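Local coordinates for ARO (armadillo repeats only protein) (Plasmodium falciparum Santa Lucia, PDB 5EWP) that probably takes part in moving the parasite's rhoptries and attaching them to its apical pole, acting as an armadillo-repeat scaffold that binds partner proteins, at residues Glu25-Val28 with Gln29-Val32; Tyr78-Ala81 with Ile82-Ala85; Glu217-Asn221 with Ser222-Lys226. One frame throughout, in Å; residues are numbered along the deposited sequence.

Contact 1: Glu25-Val28 with Gln29-Val32; sequences ENDV and QEFV
Asp27 reaches forward over the first turn of helix 28-34 and meets both the backbone N and the CB of Glu30. Its chi1 of -166° sets CG beside its own carbonyl carbon, from where OD1 accepts Glu30 N at 3.2 Å. The N-H comes from well above the carboxylate plane, though the bond itself is fairly straight (160°). The flat of the acid then lies close to the Glu30 methylene, with Asp27 CG 3.4 Å from Glu30 CB, while the Glu30 carboxylate bends away to a salt bridge with Arg18. Its own carbonyl, Asp27 O, accepts Phe31 N at 3.0 Å and has Phe31 CD2 only 3.3 Å away; the ring itself is buried against Phe19, Ala22 and Leu66. Val28 O to Val32 N, also 3.0 Å, carries the helix onward. The other flank is wetter: a water donates to Asp27 OD1 and accepts from Gln29 N at 2.9 Å, linking the acid to an amide of the first turn. Just upstream, Asn26 has positive phi and ends helix 14-25 in a Schellman motif. A Schellman motif followed at once by an Asp N-cap makes a tight corner between two helices, here in an armadillo-type helical stack.

Contact 2: Tyr78-Ala81 with Ile82-Ala85; sequences YKDA and IREA
Asp80 swings its carboxyl group beside its backbone N (chi1 -69°), while Arg83 runs out extended and then bends at chi3 (68°), so that the two side chains travel side by side in the same direction. The guanidinium presents its edge: NH1 donates to Asp80 OD1 at 2.8 Å, almost in the guanidinium plane and onto the anti lone pair, while NH2 adds a weak bond to the same oxygen at 3.3 Å. Carboxylate and guanidinium planes stand 70° apart, which suits two N-H groups sharing one oxygen rather than a paired two-oxygen bridge. Asp80 O sits over one guanidinium face and also accepts Glu84 N at 3.0 Å. Glu84 OE2 approaches Arg83 NH2 from farther off, a long salt bridge of 3.8 Å. Toward the core, Ile82 lays CG1 3.2 Å from Tyr78 O and packs on Leu66 and Phe91. Asn117 and Asn120 tie the polar edge to the loop before helix 118-126 and to that helix itself: Asn117 ND2 also donates to Asp80 OD1, and Asn120 OD1 accepts from Arg83 NH1. With several donors converging on OD1, Asp80 is probably held firmly in its charged form, and the helix turn and its interhelical neighbours share one network.

Contact 3: Glu217-Asn221 with Ser222-Lys226; sequences EAVKN and SNSIK
Val219 O is gripped by two serine hydroxyls from beyond the end of its helix: Ser222 OG and Ser224 OG each donate to it at 2.7 Å. They arrive from opposite faces of the carbonyl plane. Ser222 OG lies modestly off that plane, whereas Ser224 OG stands 41° above it, away from a lone-pair direction; both bonds are bent at the oxygen, the C=O to donor angle at Ser222 being 139°. Each hydroxyl gets there by standing between its own backbone N and carbonyl carbon, with chi1 at 76° in Ser222. That placement lets Ser222 OG work twice, for it also accepts Ser224 N at 3.1 Å, closing an ST turn.

The next shell is backbone. Asn221 N to Glu217 O, at 2.9 Å, is a regular helical bond; Asn221 then leaves the helix as the centre of an inverse gamma turn, in which Ser222 N makes a weak bond to Lys220 O at 2.8 Å. This bend brings Ser222 and Ser224 up to Val219 O and leads into helix 224-231. Asn223 occupies the N-cap position there but makes no capping bond with its side chain. Val219 CG1 rests 3.9 Å from Ser224 CB, putting a nonpolar contact beside the polar one.

Farther out, Leu250 of helix 237-250 touches both Val219 and Ser224, Phe204 and Ile205 back Val219, and Val176 meets Ser222. Lys220, Asn221 and Asn223 are exposed, although Lys220 also touches Leu250. The two hydroxyls supply two bonds to a carbonyl at the C-terminal end of one helix, and one of them also takes a backbone N-H at the start of the next, so two serines satisfy one carbonyl of helix 213-220 and one N-H of helix 224-231, beside the packed Val219.

From the N terminus, contact 1 forms the corner between helix 14-25 and helix 28-34, contact 2 lies within helix 77-84, and contact 3 turns the chain from helix 213-220 into helix 224-231. All three are local and follow in series, none nesting or crossing. Contacts 1 and 2 touch, their centres about 10 Å apart: Gln29 NE2 probably donates to Ala85 O at 3.1 Å, and Val28 CG1 packs on Ile82 CG1 at 3.8 Å, joining helix 28-34 to helix 77-84 near the N-terminal end. Contact 3 lies on the opposite side of the chain's centre, about 44 Å from contact 1 between centres, near the C-terminal helix 237-250.

Contact 1: Glu25-Val28 with Gln29-Val32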
loop_
_atom_site.group_PDB
_atom_site.type_symbol
_atom_site.label_atom_id
_atom_site.label_comp_id
_atom_site.label_asym_id
_atom_site.label_seq_id
_atom_site.Cartn_x
_atom_site.Cartn_y
_atom_site.Cartn_z
ATOM N N GLU A 25 4.337 6.923 25.910
ATOM C CA GLU A 25 2.913 6.925 26.238
ATOM C C GLU A 25 1.966 6.463 25.120
ATOM O O GLU A 25 0.746 6.579 25.271
ATOM C CB GLU A 25 2.500 8.332 26.684
ATOM C CG GLU A 25 3.295 8.853 27.882
ATOM C CD GLU A 25 3.026 10.318 28.197
ATOM O OE1 GLU A 25 2.230 10.963 27.483
ATOM O OE2 GLU A 25 3.617 10.827 29.172
ATOM N N ASN A 26 2.508 5.913 24.034
ATOM C CA ASN A 26 1.710 5.596 22.837
ATOM C C ASN A 26 0.754 6.715 22.458
ATOM O O ASN A 26 -0.418 6.475 22.145
ATOM C CB ASN A 26 0.913 4.305 23.035
ATOM C CG ASN A 26 1.794 3.088 23.166
ATOM O OD1 ASN A 26 2.713 2.884 22.376
ATOM N ND2 ASN A 26 1.524 2.266 24.175
ATOM N N ASP A 27 1.261 7.941 22.480
ATOM C CA ASP A 27 0.452 9.114 22.201
ATOM C C ASP A 27 0.227 9.260 20.696
ATOM O O ASP A 27 1.048 9.860 19.978
ATOM C CB ASP A 27 1.125 10.363 22.769
ATOM C CG ASP A 27 0.197 11.560 22.824
ATOM O OD1 ASP A 27 -0.793 11.606 22.066
ATOM O OD2 ASP A 27 0.483 12.488 23.606
ATOM N N VAL A 28 -0.882 8.698 20.226
ATOM C CA VAL A 28 -1.213 8.697 18.808
ATOM C C VAL A 28 -1.319 10.108 18.236
ATOM O O VAL A 28 -0.711 10.401 17.208
ATOM C CB VAL A 28 -2.533 7.924 18.547
ATOM C CG1 VAL A 28 -3.013 8.152 17.124
ATOM C CG2 VAL A 28 -2.321 6.450 18.802
ATOM N N GLN A 29 -2.078 10.987 18.888
ATOM C CA GLN A 29 -2.274 12.335 18.359
ATOM C C GLN A 29 -0.964 13.104 18.259
ATOM O O GLN A 29 -0.739 13.857 17.302
ATOM C CB GLN A 29 -3.259 13.134 19.214
ATOM C CG GLN A 29 -3.593 14.504 18.626
ATOM C CD GLN A 29 -4.316 14.408 17.294
ATOM O OE1 GLN A 29 -5.505 14.082 17.242
ATOM N NE2 GLN A 29 -3.607 14.683 16.213
ATOM N N GLU A 30 -0.099 12.924 19.248
ATOM C CA GLU A 30 1.177 13.646 19.219
ATOM C C GLU A 30 2.077 13.128 18.088
ATOM O O GLU A 30 2.725 13.913 17.389
ATOM C CB GLU A 30 1.885 13.529 20.567
ATOM C CG GLU A 30 3.114 14.383 20.717
ATOM C CD GLU A 30 2.843 15.876 20.669
ATOM O OE1 GLU A 30 1.674 16.300 20.783
ATOM O OE2 GLU A 30 3.824 16.633 20.546
ATOM N N PHE A 31 2.098 11.813 17.894
ATOM C CA PHE A 31 2.817 11.241 16.751
ATOM C C PHE A 31 2.295 11.821 15.429
ATOM O O PHE A 31 3.071 12.172 14.562
ATOM C CB PHE A 31 2.700 9.712 16.730
ATOM C CG PHE A 31 3.680 8.999 17.642
ATOM C CD1 PHE A 31 5.011 9.385 17.697
ATOM C CD2 PHE A 31 3.263 7.936 18.435
ATOM C CE1 PHE A 31 5.908 8.721 18.525
ATOM C CE2 PHE A 31 4.150 7.273 19.271
ATOM C CZ PHE A 31 5.481 7.665 19.311
ATOM N N VAL A 32 0.975 11.914 15.261
ATOM C CA VAL A 32 0.451 12.513 14.039
ATOM C C VAL A 32 0.915 13.971 13.870
ATOM O O VAL A 32 1.335 14.373 12.783
ATOM C CB VAL A 32 -1.092 12.417 14.009
ATOM C CG1 VAL A 32 -1.665 13.178 12.821
ATOM C CG2 VAL A 32 -1.477 10.960 13.908
HETATM O O HOH W 1 -3.640 10.187 21.191
#

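Contact 2: Tyr78-Ala81 with Ile82-Ala85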
loop_
_atom_site.group_PDB
_atom_site.type_symbol
_atom_site.label_atom_id
_atom_site.label_comp_id
_atom_site.label_asym_id
_atom_site.label_seq_id
_atom_site.Cartn_x
_atom_site.Cartn_y
_atom_site.Cartn_z
ATOM N N TYR A 78 -6.025 0.810 17.518
ATOM C CA TYR A 78 -5.112 1.854 17.072
ATOM C C TYR A 78 -5.491 2.376 15.679
ATOM O O TYR A 78 -5.303 3.564 15.379
ATOM C CB TYR A 78 -3.669 1.350 17.091
ATOM C CG TYR A 78 -3.044 1.398 18.478
ATOM C CD1 TYR A 78 -2.960 2.596 19.179
ATOM C CD2 TYR A 78 -2.535 0.254 19.074
ATOM C CE1 TYR A 78 -2.391 2.648 20.442
ATOM C CE2 TYR A 78 -1.961 0.296 20.341
ATOM C CZ TYR A 78 -1.894 1.497 21.015
ATOM O OH TYR A 78 -1.320 1.552 22.264
ATOM N N LYS A 79 -6.029 1.499 14.836
ATOM C CA LYS A 79 -6.379 1.898 13.473
ATOM C C LYS A 79 -7.448 2.971 13.455
ATOM O O LYS A 79 -7.439 3.850 12.591
ATOM C CB LYS A 79 -6.830 0.682 12.649
ATOM C CG LYS A 79 -5.686 -0.296 12.372
ATOM C CD LYS A 79 -6.163 -1.476 11.535
ATOM C CE LYS A 79 -5.029 -2.470 11.355
ATOM N NZ LYS A 79 -5.380 -3.516 10.368
ATOM N N ASP A 80 -8.383 2.901 14.401
ATOM C CA ASP A 80 -9.400 3.933 14.523
ATOM C C ASP A 80 -8.842 5.200 15.158
ATOM O O ASP A 80 -9.169 6.298 14.720
ATOM C CB ASP A 80 -10.599 3.443 15.351
ATOM C CG ASP A 80 -11.413 2.377 14.638
ATOM O OD1 ASP A 80 -11.690 2.524 13.425
ATOM O OD2 ASP A 80 -11.788 1.388 15.301
ATOM N N ALA A 81 -8.023 5.049 16.198
ATOM C CA ALA A 81 -7.439 6.206 16.879
ATOM C C ALA A 81 -6.619 7.051 15.902
ATOM O O ALA A 81 -6.627 8.288 15.951
ATOM C CB ALA A 81 -6.581 5.760 18.056
ATOM N N ILE A 82 -5.901 6.371 15.014
ATOM C CA ILE A 82 -5.069 7.069 14.048
ATOM C C ILE A 82 -5.931 7.843 13.053
ATOM O O ILE A 82 -5.662 8.992 12.756
ATOM C CB ILE A 82 -4.142 6.084 13.333
ATOM C CG1 ILE A 82 -3.107 5.572 14.344
ATOM C CG2 ILE A 82 -3.435 6.760 12.126
ATOM C CD1 ILE A 82 -2.273 4.380 13.882
ATOM N N ARG A 83 -7.018 7.246 12.582
ATOM C CA ARG A 83 -7.910 7.985 11.692
ATOM C C ARG A 83 -8.466 9.227 12.393
ATOM O O ARG A 83 -8.479 10.313 11.832
ATOM C CB ARG A 83 -9.075 7.102 11.223
ATOM C CG ARG A 83 -10.056 7.845 10.303
ATOM C CD ARG A 83 -11.263 6.976 9.963
ATOM N NE ARG A 83 -12.104 6.744 11.135
ATOM C CZ ARG A 83 -12.192 5.596 11.803
ATOM N NH1 ARG A 83 -11.480 4.538 11.437
ATOM N NH2 ARG A 83 -12.999 5.515 12.864
ATOM N N GLU A 84 -8.912 9.045 13.631
ATOM C CA GLU A 84 -9.578 10.117 14.373
ATOM C C GLU A 84 -8.618 11.241 14.740
ATOM O O GLU A 84 -9.034 12.356 15.025
ATOM C CB GLU A 84 -10.237 9.535 15.616
ATOM C CG GLU A 84 -11.495 8.732 15.274
ATOM C CD GLU A 84 -11.947 7.836 16.411
ATOM O OE1 GLU A 84 -11.236 7.772 17.439
ATOM O OE2 GLU A 84 -13.021 7.206 16.282
ATOM N N ALA A 85 -7.328 10.940 14.678
ATOM C CA ALA A 85 -6.284 11.910 14.978
ATOM C C ALA A 85 -5.854 12.651 13.709
ATOM O O ALA A 85 -4.861 13.384 13.710
ATOM C CB ALA A 85 -5.085 11.197 15.629
#

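Contact 3: Glu217-Asn221 with Ser222-Lys226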
loop_
_atom_site.group_PDB
_atom_site.type_symbol
_atom_site.label_atom_id
_atom_site.label_comp_id
_atom_site.label_asym_id
_atom_site.label_seq_id
_atom_site.Cartn_x
_atom_site.Cartn_y
_atom_site.Cartn_z
ATOM N N GLU A 217 -14.241 -5.725 -19.189
ATOM C CA GLU A 217 -13.725 -5.194 -20.443
ATOM C C GLU A 217 -12.462 -4.377 -20.209
ATOM O O GLU A 217 -11.542 -4.386 -21.030
ATOM C CB GLU A 217 -14.779 -4.333 -21.139
ATOM N N ALA A 218 -12.421 -3.667 -19.087
ATOM C CA ALA A 218 -11.240 -2.882 -18.732
ATOM C C ALA A 218 -10.007 -3.768 -18.630
ATOM O O ALA A 218 -8.936 -3.432 -19.151
ATOM C CB ALA A 218 -11.469 -2.137 -17.422
ATOM N N VAL A 219 -10.154 -4.906 -17.962
ATOM C CA VAL A 219 -9.016 -5.791 -17.774
ATOM C C VAL A 219 -8.651 -6.491 -19.093
ATOM O O VAL A 219 -7.483 -6.766 -19.357
ATOM C CB VAL A 219 -9.302 -6.819 -16.666
ATOM C CG1 VAL A 219 -8.130 -7.774 -16.490
ATOM C CG2 VAL A 219 -9.603 -6.097 -15.350
ATOM N N LYS A 220 -9.651 -6.740 -19.933
ATOM C CA LYS A 220 -9.396 -7.300 -21.259
ATOM C C LYS A 220 -8.589 -6.323 -22.100
ATOM O O LYS A 220 -7.685 -6.720 -22.835
ATOM C CB LYS A 220 -10.705 -7.644 -21.971
ATOM C CG LYS A 220 -11.361 -8.920 -21.488
ATOM C CD LYS A 220 -12.670 -9.175 -22.234
ATOM C CE LYS A 220 -13.298 -10.494 -21.817
ATOM N NZ LYS A 220 -14.560 -10.784 -22.563
ATOM N N ASN A 221 -8.911 -5.040 -21.984
ATOM C CA ASN A 221 -8.204 -4.020 -22.744
ATOM C C ASN A 221 -6.877 -3.666 -22.084
ATOM O O ASN A 221 -6.620 -2.504 -21.775
ATOM C CB ASN A 221 -9.063 -2.762 -22.888
ATOM C CG ASN A 221 -10.348 -3.016 -23.658
ATOM O OD1 ASN A 221 -10.424 -3.930 -24.481
ATOM N ND2 ASN A 221 -11.368 -2.204 -23.391
ATOM N N SER A 222 -6.034 -4.676 -21.886
ATOM C CA SER A 222 -4.723 -4.488 -21.271
ATOM C C SER A 222 -3.809 -5.655 -21.628
ATOM O O SER A 222 -4.206 -6.555 -22.365
ATOM C CB SER A 222 -4.842 -4.376 -19.741
ATOM O OG SER A 222 -5.061 -5.654 -19.163
ATOM N N ASN A 223 -2.601 -5.655 -21.073
ATOM C CA ASN A 223 -1.659 -6.753 -21.289
ATOM C C ASN A 223 -1.943 -7.958 -20.409
ATOM O O ASN A 223 -1.078 -8.812 -20.243
ATOM C CB ASN A 223 -0.222 -6.301 -21.026
ATOM C CG ASN A 223 0.303 -5.372 -22.092
ATOM O OD1 ASN A 223 1.005 -4.405 -21.794
ATOM N ND2 ASN A 223 -0.049 -5.647 -23.342
ATOM N N SER A 224 -3.142 -8.020 -19.831
ATOM C CA SER A 224 -3.454 -9.062 -18.860
ATOM C C SER A 224 -3.304 -10.461 -19.444
ATOM O O SER A 224 -2.594 -11.293 -18.886
ATOM C CB SER A 224 -4.879 -8.888 -18.308
ATOM O OG SER A 224 -5.859 -8.965 -19.338
ATOM N N ILE A 225 -3.963 -10.706 -20.572
ATOM C CA ILE A 225 -3.957 -12.032 -21.187
ATOM C C ILE A 225 -2.537 -12.455 -21.559
ATOM O O ILE A 225 -2.116 -13.572 -21.257
ATOM C CB ILE A 225 -4.869 -12.068 -22.428
ATOM C CG1 ILE A 225 -6.331 -11.941 -21.994
ATOM C CG2 ILE A 225 -4.657 -13.345 -23.218
ATOM C CD1 ILE A 225 -7.295 -11.737 -23.132
ATOM N N LYS A 226 -1.801 -11.546 -22.186
ATOM C CA LYS A 226 -0.393 -11.769 -22.492
ATOM C C LYS A 226 0.405 -12.165 -21.249
ATOM O O LYS A 226 1.130 -13.163 -21.256
ATOM C CB LYS A 226 0.221 -10.512 -23.111
ATOM C CG LYS A 226 1.734 -10.566 -23.251
ATOM C CD LYS A 226 2.272 -9.254 -23.782
ATOM C CE LYS A 226 3.801 -9.229 -23.751
ATOM N NZ LYS A 226 4.306 -7.828 -23.775
#